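Local coordinates for Glyco_hydro_cc domain-containing protein (Blastomyces gilchristii, PDB 6UB0) that probably hydrolyses curdlan as an exo-acting beta-1,3-glucanase of glycoside hydrolase family 128, binding laminaribiose in the pocket of a TIM barrel, at residues 72-77 / 174-179; 118-123 / 139-144; 188-193 / 224-229. One frame throughout, in Å; residues are numbered along the deposited sequence.

Contact 1: 72-77 / 174-179. With GLC (alpha-D-glucopyranose), chain B.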
loop_
_atom_site.group_PDB
_atom_site.type_symbol
_atom_site.label_atom_id
_atom_site.label_comp_id
_atom_site.label_asym_id
_atom_site.label_seq_id
_atom_site.Cartn_x
_atom_site.Cartn_y
_atom_site.Cartn_z
ATOM N N ALA A 72 1.327 -4.459 -7.060
ATOM C CA ALA A 72 2.141 -4.115 -8.238
ATOM C C ALA A 72 3.101 -2.972 -7.896
ATOM O O ALA A 72 3.284 -2.691 -6.700
ATOM C CB ALA A 72 1.239 -3.766 -9.383
ATOM N N PHE A 73 3.633 -2.299 -8.923
ATOM C CA PHE A 73 4.857 -1.475 -8.859
ATOM C C PHE A 73 4.701 -0.350 -7.819
ATOM O O PHE A 73 3.621 0.198 -7.584
ATOM C CB PHE A 73 5.176 -0.964 -10.270
ATOM C CG PHE A 73 4.738 -1.945 -11.349
ATOM C CD1 PHE A 73 5.307 -3.212 -11.439
ATOM C CD2 PHE A 73 3.747 -1.600 -12.268
ATOM C CE1 PHE A 73 4.918 -4.122 -12.420
ATOM C CE2 PHE A 73 3.357 -2.514 -13.261
ATOM C CZ PHE A 73 3.926 -3.771 -13.316
ATOM N N ASN A 74 5.821 -0.027 -7.199
ATOM C CA ASN A 74 5.931 1.078 -6.201
ATOM C C ASN A 74 6.208 2.428 -6.867
ATOM O O ASN A 74 7.370 2.697 -7.174
ATOM C CB ASN A 74 7.018 0.786 -5.202
ATOM C CG ASN A 74 6.833 1.641 -3.978
ATOM O OD1 ASN A 74 5.815 1.565 -3.317
ATOM N ND2 ASN A 74 7.789 2.514 -3.740
ATOM N N GLU A 75 5.226 3.301 -6.886
ATOM C CA GLU A 75 5.478 4.724 -7.333
ATOM C C GLU A 75 6.132 4.717 -8.716
ATOM O O GLU A 75 7.242 5.244 -8.947
ATOM C CB GLU A 75 6.269 5.526 -6.292
ATOM C CG GLU A 75 5.424 5.903 -5.081
ATOM C CD GLU A 75 6.047 6.866 -4.106
ATOM O OE1 GLU A 75 7.167 7.359 -4.425
ATOM O OE2 GLU A 75 5.336 7.179 -3.095
ATOM N N PRO A 76 5.432 4.146 -9.731
ATOM C CA PRO A 76 5.929 4.231 -11.105
ATOM C C PRO A 76 6.010 5.702 -11.583
ATOM O O PRO A 76 6.800 6.018 -12.481
ATOM C CB PRO A 76 4.898 3.374 -11.871
ATOM C CG PRO A 76 3.622 3.507 -11.054
ATOM C CD PRO A 76 4.129 3.475 -9.629
ATOM N N ASP A 77 5.210 6.565 -10.970
ATOM C CA ASP A 77 5.168 8.035 -11.221
ATOM C C ASP A 77 6.351 8.788 -10.592
ATOM O O ASP A 77 6.385 10.033 -10.803
ATOM C CB ASP A 77 3.872 8.656 -10.693
ATOM C CG ASP A 77 3.687 8.551 -9.172
ATOM O OD1 ASP A 77 4.012 7.453 -8.589
ATOM O OD2 ASP A 77 3.136 9.493 -8.598
ATOM N N VAL A 174 -4.561 2.268 0.915
ATOM C CA VAL A 174 -3.585 3.361 1.187
ATOM C C VAL A 174 -2.349 2.707 1.791
ATOM O O VAL A 174 -2.290 2.482 3.048
ATOM C CB VAL A 174 -4.118 4.475 2.106
ATOM C CG1 VAL A 174 -3.140 5.628 2.126
ATOM C CG2 VAL A 174 -5.512 4.981 1.733
ATOM N N THR A 175 -1.462 2.267 0.948
ATOM C CA THR A 175 -0.341 1.379 1.378
ATOM C C THR A 175 0.766 2.198 2.037
ATOM O O THR A 175 1.661 1.601 2.588
ATOM C CB THR A 175 0.157 0.478 0.245
ATOM O OG1 THR A 175 0.468 1.236 -0.911
ATOM C CG2 THR A 175 -0.882 -0.526 -0.233
ATOM N N GLU A 176 0.725 3.535 1.907
ATOM C CA GLU A 176 1.625 4.443 2.645
ATOM C C GLU A 176 0.834 5.704 2.996
ATOM O O GLU A 176 0.339 6.346 2.088
ATOM C CB GLU A 176 2.817 4.937 1.842
ATOM C CG GLU A 176 3.882 3.919 1.514
ATOM C CD GLU A 176 5.063 4.430 0.721
ATOM O OE1 GLU A 176 5.178 5.660 0.549
ATOM O OE2 GLU A 176 5.827 3.603 0.207
ATOM N N PHE A 177 0.815 6.093 4.266
ATOM C CA PHE A 177 0.539 7.515 4.600
ATOM C C PHE A 177 1.404 7.961 5.771
ATOM O O PHE A 177 1.678 7.164 6.664
ATOM C CB PHE A 177 -0.957 7.664 4.819
ATOM C CG PHE A 177 -1.466 6.886 5.997
ATOM C CD1 PHE A 177 -1.478 7.455 7.264
ATOM C CD2 PHE A 177 -1.929 5.591 5.848
ATOM C CE1 PHE A 177 -1.920 6.720 8.355
ATOM C CE2 PHE A 177 -2.412 4.895 6.931
ATOM C CZ PHE A 177 -2.439 5.479 8.179
ATOM N N GLU A 178 1.822 9.237 5.755
ATOM C CA GLU A 178 2.757 9.766 6.768
ATOM C C GLU A 178 2.408 11.231 7.014
ATOM O O GLU A 178 2.553 12.005 6.064
ATOM C CB GLU A 178 4.189 9.569 6.265
ATOM C CG GLU A 178 5.207 10.240 7.130
ATOM C CD GLU A 178 6.639 10.171 6.653
ATOM O OE1 GLU A 178 6.882 10.247 5.404
ATOM O OE2 GLU A 178 7.512 10.058 7.558
ATOM N N GLY A 179 1.911 11.556 8.214
ATOM C CA GLY A 179 1.734 12.942 8.704
ATOM C C GLY A 179 2.968 13.435 9.449
ATOM O O GLY A 179 3.166 12.986 10.622
HETATM C C1 GLC B . 7.853 6.803 -0.737
HETATM C C2 GLC B . 8.580 5.575 -1.305
HETATM C C3 GLC B . 9.815 5.232 -0.469
HETATM C C4 GLC B . 10.683 6.506 -0.287
HETATM C C5 GLC B . 9.869 7.683 0.180
HETATM C C6 GLC B . 10.646 9.001 0.373
HETATM O O1 GLC B . 7.421 6.638 0.622
HETATM O O2 GLC B . 7.805 4.356 -1.409
HETATM O O3 GLC B . 10.525 4.169 -1.105
HETATM O O4 GLC B . 11.599 6.269 0.728
HETATM O O5 GLC B . 8.822 7.883 -0.771
HETATM O O6 GLC B . 11.649 8.987 -0.601
#
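Glu75 extends its carboxylate toward that of Glu176, the two coming within 4.0 Å between OE2 of Glu75 and OE1 of Glu176. This is the sugar-binding end of the TIM barrel, where the loop 72-77 after strand 69-71 faces strand 172-180. The side chains cross at about a right angle, their carboxylate planes turned 51° apart, and both chains run extended beyond CG, so each delivers its acid group to the same glucose. Asn74 comes in beside them. With CG anti to the backbone N (chi1 -162°), its amide reaches over to GLC O2, and the bond from ND2 is 3.0 Å long and nearly straight at 171°. GLC O2 in turn donates to Glu176 OE2 at 2.7 Å, so this hydroxyl is gripped from both segments. The other oxygen, Glu176 OE1, lies only 2.4 Å from GLC O1, so short that the details of this bond are doubtful. Trp29 NE1 also bonds to Glu176 OE2, and Gln81 takes a second bond from Asn74 ND2. An asparagine followed by a glutamate, with a second glutamate on strand 172-180, is consistent with the retaining TIM-barrel glycosidases of clan GH-A. Glu75 OE2, hydrogen-bonded to His142 ND1, stands 3.5 Å from GLC C1, the anomeric carbon.

Contact 2: 118-123 / 139-144; sequences KGLGWM and LAVHWH. With GLC (alpha-D-glucopyranose), chain B.
Met123 lays its methyl against the backbone of Ala140, with CE 3.4 Å from the carbonyl O of Ala140. Its chain is folded to do so: chi2 (61°) and chi3 (86°) both bend, which brings the methyl back to the strand while CG stays beside Leu139, 4.3 Å from its CD1. One turn earlier in the helix, Leu120 CD2 meets Val141 CG1 at 4.4 Å. These three touches join helix 119-130 to strand 138-146, the second half of the beta-alpha-beta unit begun by strand 105-111. The short segments run nearly antiparallel, at 164°, with their axes 10.2 Å apart. Around this first shell, Leu163 of helix 150-166 packs on Met123, while Tyr156 and Ala160 of the same helix cover Val141. Residues alternate along the strand: Leu139 and Val141 look out to the helices, and His142 and His144 turn to the barrel interior and the glucose. His144 NE2 lies 3.0 Å from GLC O1 and also hydrogen-bonds Glu176 OE1, and Glu178 OE1 holds ND1 on the other side of the ring, fixing its rotation. His142 CE1 is more distant, 4.0 Å from GLC O2. The strand thus divides its chemistry between two faces: apolar side chains, with one methyl resting on a backbone carbonyl, tie it to the helix, while the hydrogen-bonded imidazole of His144 on the inner side serves the sugar pocket.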
loop_
_atom_site.group_PDB
_atom_site.type_symbol
_atom_site.label_atom_id
_atom_site.label_comp_id
_atom_site.label_asym_id
_atom_site.label_seq_id
_atom_site.Cartn_x
_atom_site.Cartn_y
_atom_site.Cartn_z
ATOM N N LYS A 118 1.838 13.273 -12.155
ATOM C CA LYS A 118 2.245 12.199 -11.220
ATOM C C LYS A 118 0.940 11.761 -10.536
ATOM O O LYS A 118 -0.139 12.179 -11.002
ATOM C CB LYS A 118 3.399 12.682 -10.334
ATOM C CG LYS A 118 4.450 13.500 -11.062
ATOM C CD LYS A 118 5.833 13.583 -10.429
ATOM C CE LYS A 118 6.910 13.711 -11.490
ATOM N NZ LYS A 118 7.532 12.388 -11.783
ATOM N N GLY A 119 0.982 10.946 -9.466
ATOM C CA GLY A 119 -0.204 10.777 -8.608
ATOM C C GLY A 119 -1.325 10.118 -9.386
ATOM O O GLY A 119 -1.021 9.253 -10.205
ATOM N N LEU A 120 -2.561 10.554 -9.164
ATOM C CA LEU A 120 -3.815 9.998 -9.746
ATOM C C LEU A 120 -3.951 10.283 -11.249
ATOM O O LEU A 120 -4.885 9.736 -11.890
ATOM C CB LEU A 120 -4.979 10.650 -9.001
ATOM C CG LEU A 120 -4.873 10.474 -7.489
ATOM C CD1 LEU A 120 -6.107 10.972 -6.775
ATOM C CD2 LEU A 120 -4.590 9.006 -7.188
ATOM N N GLY A 121 -3.121 11.176 -11.758
ATOM C CA GLY A 121 -3.029 11.463 -13.195
ATOM C C GLY A 121 -2.334 10.288 -13.844
ATOM O O GLY A 121 -2.865 9.760 -14.848
ATOM N N TRP A 122 -1.220 9.853 -13.241
ATOM C CA TRP A 122 -0.501 8.648 -13.710
ATOM C C TRP A 122 -1.455 7.462 -13.602
ATOM O O TRP A 122 -1.522 6.631 -14.565
ATOM C CB TRP A 122 0.806 8.441 -12.958
ATOM C CG TRP A 122 1.630 7.330 -13.528
ATOM C CD1 TRP A 122 2.781 7.404 -14.255
ATOM C CD2 TRP A 122 1.404 5.932 -13.298
ATOM N NE1 TRP A 122 3.245 6.156 -14.585
ATOM C CE2 TRP A 122 2.413 5.223 -14.005
ATOM C CE3 TRP A 122 0.412 5.219 -12.629
ATOM C CZ2 TRP A 122 2.468 3.833 -14.005
ATOM C CZ3 TRP A 122 0.443 3.851 -12.680
ATOM C CH2 TRP A 122 1.473 3.172 -13.324
ATOM N N MET A 123 -2.181 7.344 -12.485
ATOM C CA MET A 123 -3.151 6.229 -12.337
ATOM C C MET A 123 -4.135 6.284 -13.511
ATOM O O MET A 123 -4.394 5.225 -14.114
ATOM C CB MET A 123 -3.934 6.275 -11.022
ATOM C CG MET A 123 -4.541 4.932 -10.667
ATOM S SD MET A 123 -3.340 3.597 -10.424
ATOM C CE MET A 123 -2.949 3.876 -8.679
ATOM N N LEU A 139 -6.994 -0.376 -6.081
ATOM C CA LEU A 139 -5.925 0.635 -6.305
ATOM C C LEU A 139 -5.064 0.699 -5.049
ATOM O O LEU A 139 -5.605 0.671 -3.982
ATOM C CB LEU A 139 -6.500 2.034 -6.559
ATOM C CG LEU A 139 -7.469 2.192 -7.733
ATOM C CD1 LEU A 139 -7.697 3.670 -8.045
ATOM C CD2 LEU A 139 -6.935 1.496 -8.979
ATOM N N ALA A 140 -3.761 0.881 -5.234
ATOM C CA ALA A 140 -2.824 1.189 -4.144
ATOM C C ALA A 140 -2.453 2.662 -4.335
ATOM O O ALA A 140 -2.129 3.068 -5.474
ATOM C CB ALA A 140 -1.623 0.278 -4.194
ATOM N N VAL A 141 -2.519 3.459 -3.277
ATOM C CA VAL A 141 -2.068 4.884 -3.302
ATOM C C VAL A 141 -1.242 5.234 -2.053
ATOM O O VAL A 141 -1.328 4.546 -1.010
ATOM C CB VAL A 141 -3.289 5.823 -3.371
ATOM C CG1 VAL A 141 -4.155 5.516 -4.613
ATOM C CG2 VAL A 141 -4.058 5.781 -2.059
ATOM N N HIS A 142 -0.499 6.320 -2.136
ATOM C CA HIS A 142 0.371 6.812 -1.050
ATOM C C HIS A 142 0.119 8.291 -0.774
ATOM O O HIS A 142 0.007 8.989 -1.777
ATOM C CB HIS A 142 1.801 6.781 -1.472
ATOM C CG HIS A 142 2.379 5.445 -1.666
ATOM N ND1 HIS A 142 3.603 5.299 -2.174
ATOM C CD2 HIS A 142 1.886 4.209 -1.432
ATOM C CE1 HIS A 142 3.928 4.025 -2.192
ATOM N NE2 HIS A 142 2.880 3.310 -1.758
ATOM N N TRP A 143 0.160 8.767 0.489
ATOM C CA TRP A 143 0.078 10.207 0.804
ATOM C C TRP A 143 1.118 10.560 1.883
ATOM O O TRP A 143 1.085 9.908 2.947
ATOM C CB TRP A 143 -1.348 10.595 1.202
ATOM C CG TRP A 143 -1.462 12.068 1.399
ATOM C CD1 TRP A 143 -1.719 13.012 0.449
ATOM C CD2 TRP A 143 -1.181 12.778 2.608
ATOM N NE1 TRP A 143 -1.712 14.265 1.016
ATOM C CE2 TRP A 143 -1.375 14.152 2.339
ATOM C CE3 TRP A 143 -0.816 12.385 3.893
ATOM C CZ2 TRP A 143 -1.234 15.113 3.331
ATOM C CZ3 TRP A 143 -0.683 13.341 4.876
ATOM C CH2 TRP A 143 -0.877 14.696 4.594
ATOM N N HIS A 144 2.078 11.442 1.568
ATOM C CA HIS A 144 3.053 12.010 2.527
ATOM C C HIS A 144 2.875 13.532 2.519
ATOM O O HIS A 144 2.685 14.117 1.454
ATOM C CB HIS A 144 4.498 11.687 2.181
ATOM C CG HIS A 144 4.814 10.227 2.159
ATOM N ND1 HIS A 144 5.730 9.660 3.045
ATOM C CD2 HIS A 144 4.385 9.235 1.356
ATOM C CE1 HIS A 144 5.832 8.372 2.805
ATOM N NE2 HIS A 144 5.007 8.088 1.792
HETATM C C1 GLC B . 7.853 6.803 -0.737
HETATM C C2 GLC B . 8.580 5.575 -1.305
HETATM C C3 GLC B . 9.815 5.232 -0.469
HETATM C C4 GLC B . 10.683 6.506 -0.287
HETATM C C5 GLC B . 9.869 7.683 0.180
HETATM C C6 GLC B . 10.646 9.001 0.373
HETATM O O1 GLC B . 7.421 6.638 0.622
HETATM O O2 GLC B . 7.805 4.356 -1.409
HETATM O O3 GLC B . 10.525 4.169 -1.105
HETATM O O4 GLC B . 11.599 6.269 0.728
HETATM O O5 GLC B . 8.822 7.883 -0.771
HETATM O O6 GLC B . 11.649 8.987 -0.601
#

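Contact 3: 188-193 / 224-229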
loop_
_atom_site.group_PDB
_atom_site.type_symbol
_atom_site.label_atom_id
_atom_site.label_comp_id
_atom_site.label_asym_id
_atom_site.label_seq_id
_atom_site.Cartn_x
_atom_site.Cartn_y
_atom_site.Cartn_z
ATOM N N ASN A 188 -1.467 13.221 16.706
ATOM C CA ASN A 188 -2.783 13.906 16.521
ATOM C C ASN A 188 -3.359 13.570 15.144
ATOM O O ASN A 188 -4.594 13.324 15.018
ATOM C CB ASN A 188 -2.649 15.418 16.731
ATOM C CG ASN A 188 -2.726 15.809 18.190
ATOM O OD1 ASN A 188 -2.327 15.039 19.075
ATOM N ND2 ASN A 188 -3.253 16.998 18.454
ATOM N N PHE A 189 -2.473 13.496 14.155
ATOM C CA PHE A 189 -2.816 13.174 12.749
ATOM C C PHE A 189 -3.478 11.784 12.746
ATOM O O PHE A 189 -4.622 11.610 12.224
ATOM C CB PHE A 189 -1.538 13.340 11.927
ATOM C CG PHE A 189 -1.645 12.890 10.497
ATOM C CD1 PHE A 189 -1.292 11.591 10.159
ATOM C CD2 PHE A 189 -2.071 13.744 9.491
ATOM C CE1 PHE A 189 -1.413 11.148 8.855
ATOM C CE2 PHE A 189 -2.148 13.303 8.174
ATOM C CZ PHE A 189 -1.809 12.007 7.863
ATOM N N LEU A 190 -2.835 10.815 13.406
ATOM C CA LEU A 190 -3.363 9.416 13.441
ATOM C C LEU A 190 -4.727 9.401 14.145
ATOM O O LEU A 190 -5.647 8.629 13.730
ATOM C CB LEU A 190 -2.359 8.492 14.146
ATOM C CG LEU A 190 -1.087 8.178 13.351
ATOM C CD1 LEU A 190 -0.052 7.498 14.226
ATOM C CD2 LEU A 190 -1.421 7.330 12.126
ATOM N N LYS A 191 -4.893 10.228 15.171
ATOM C CA LYS A 191 -6.206 10.371 15.861
ATOM C C LYS A 191 -7.326 10.807 14.905
ATOM O O LYS A 191 -8.481 10.383 15.151
ATOM C CB LYS A 191 -6.131 11.388 17.001
ATOM C CG LYS A 191 -5.179 10.995 18.114
ATOM C CD LYS A 191 -5.424 11.761 19.394
ATOM C CE LYS A 191 -4.593 11.243 20.549
ATOM N NZ LYS A 191 -5.422 11.122 21.766
ATOM N N GLU A 192 -7.023 11.628 13.893
ATOM C CA GLU A 192 -8.027 12.127 12.918
ATOM C C GLU A 192 -8.250 11.080 11.807
ATOM O O GLU A 192 -9.426 10.709 11.536
ATOM C CB GLU A 192 -7.533 13.484 12.386
ATOM C CG GLU A 192 -8.360 14.108 11.268
ATOM C CD GLU A 192 -9.764 14.567 11.605
ATOM O OE1 GLU A 192 -9.986 15.009 12.750
ATOM O OE2 GLU A 192 -10.627 14.501 10.708
ATOM N N VAL A 193 -7.175 10.562 11.210
ATOM C CA VAL A 193 -7.280 9.734 9.965
ATOM C C VAL A 193 -7.620 8.263 10.298
ATOM O O VAL A 193 -8.387 7.629 9.530
ATOM C CB VAL A 193 -6.005 9.911 9.117
ATOM C CG1 VAL A 193 -5.670 11.394 8.978
ATOM C CG2 VAL A 193 -4.796 9.153 9.660
ATOM N N GLY A 224 4.333 4.910 17.474
ATOM C CA GLY A 224 4.116 3.447 17.488
ATOM C C GLY A 224 2.913 3.026 18.319
ATOM O O GLY A 224 2.046 2.257 17.817
ATOM N N LYS A 225 2.871 3.452 19.575
ATOM C CA LYS A 225 1.757 3.147 20.511
ATOM C C LYS A 225 0.415 3.620 19.963
ATOM O O LYS A 225 -0.567 2.887 20.099
ATOM C CB LYS A 225 1.933 3.877 21.839
ATOM C CG LYS A 225 2.933 3.271 22.806
ATOM C CD LYS A 225 3.252 4.236 23.943
ATOM C CE LYS A 225 4.012 3.598 25.086
ATOM N NZ LYS A 225 3.771 4.303 26.372
ATOM N N ALA A 226 0.357 4.831 19.423
ATOM C CA ALA A 226 -0.878 5.406 18.851
ATOM C C ALA A 226 -1.375 4.513 17.702
ATOM O O ALA A 226 -2.608 4.262 17.589
ATOM C CB ALA A 226 -0.613 6.804 18.363
ATOM N N TYR A 227 -0.470 4.134 16.795
ATOM C CA TYR A 227 -0.835 3.331 15.614
ATOM C C TYR A 227 -1.371 1.978 16.110
ATOM O O TYR A 227 -2.311 1.473 15.510
ATOM C CB TYR A 227 0.354 3.159 14.673
ATOM C CG TYR A 227 0.021 2.464 13.377
ATOM C CD1 TYR A 227 -0.968 2.955 12.552
ATOM C CD2 TYR A 227 0.805 1.436 12.896
ATOM C CE1 TYR A 227 -1.282 2.352 11.347
ATOM C CE2 TYR A 227 0.529 0.838 11.675
ATOM C CZ TYR A 227 -0.489 1.323 10.870
ATOM O OH TYR A 227 -0.823 0.733 9.675
ATOM N N LYS A 228 -0.874 1.487 17.243
ATOM C CA LYS A 228 -1.218 0.146 17.820
ATOM C C LYS A 228 -2.579 0.135 18.524
ATOM O O LYS A 228 -3.151 -0.973 18.593
ATOM C CB LYS A 228 -0.145 -0.274 18.828
ATOM C CG LYS A 228 -0.220 -1.716 19.305
ATOM C CD LYS A 228 1.030 -2.082 20.048
ATOM C CE LYS A 228 1.175 -3.553 20.329
ATOM N NZ LYS A 228 2.258 -3.744 21.319
ATOM N N THR A 229 -3.048 1.278 19.061
ATOM C CA THR A 229 -4.150 1.362 20.056
ATOM C C THR A 229 -5.350 2.152 19.527
ATOM O O THR A 229 -6.405 1.973 20.081
ATOM C CB THR A 229 -3.714 2.056 21.354
ATOM O OG1 THR A 229 -3.436 3.409 21.017
ATOM C CG2 THR A 229 -2.505 1.450 22.027
#
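Between segments 188-193 and 224-229 the backbones come nearest at Leu190 and Tyr227, whose CA atoms are 6.9 Å apart. The contact rests on one side chain: Leu190 reaches across, and its CD1 sits 4.2 Å from Ala226 CB and 4.4 Å from Tyr227 CB. The leucine carries its CG beside the backbone N (chi1 -72°) and then extends, which sends CD1 to the neighbouring helix and leaves CD2 obliquely by the Tyr227 ring, 4.4 Å from Tyr227 CD1. Ala226 presents just its methyl, consistent with the close approach here. Behind Leu190, Phe177 of strand 172-180 packs against it from the barrel side, and Ile230 at the end of the chain covers Leu190 and Lys191. Tyr227 swings its ring away from its own backbone N and down to the barrel wall. There its OH is hydrogen-bonded to Gly6 O and Ser208 N, bridging strands 5-8 and 203-208, the first and last strands of the barrel; Phe23 meets the ring. Within helix 183-199, Val193 CG1 stands 4.0 Å above the centre of the Phe189 ring, a CH-pi contact one turn along. Near the end of the chain, Thr229 OG1 donates to Lys225 O at 3.1 Å, tilted 32° from the carbonyl plane, a side-chain bond back over the last turn of the helix. Between the segments themselves there is apolar contact alone, so the two helices are held by dispersion and burial, whereas polar bonds of the final helix to the rest of the barrel include those of the Tyr227 hydroxyl, Tyr227 O with Arg5 NH1, and Lys228 NZ with Ala17 O.

In the fold
All three contacts are buried, but they lie at different depths. The centre of contact 1 lies about 6 Å from the centre of the chain and that of contact 2 about 10 Å, with their own centres about 7 Å apart; contact 3, its centre about 18 Å from that of the chain, belongs to the outer helical layer. Contacts 1 and 2 use neighbouring strands, 172-180 and 138-146, and both touch the glucose, with polar groups on their inner side. Contacts 1 and 3 are joined in sequence, strand 172-180 leading to helix 183-199. Phe189 of contact 3 packs on both Phe177 of contact 1 and Trp143 of contact 2. Sugar binding thus gives way outward to apolar packing.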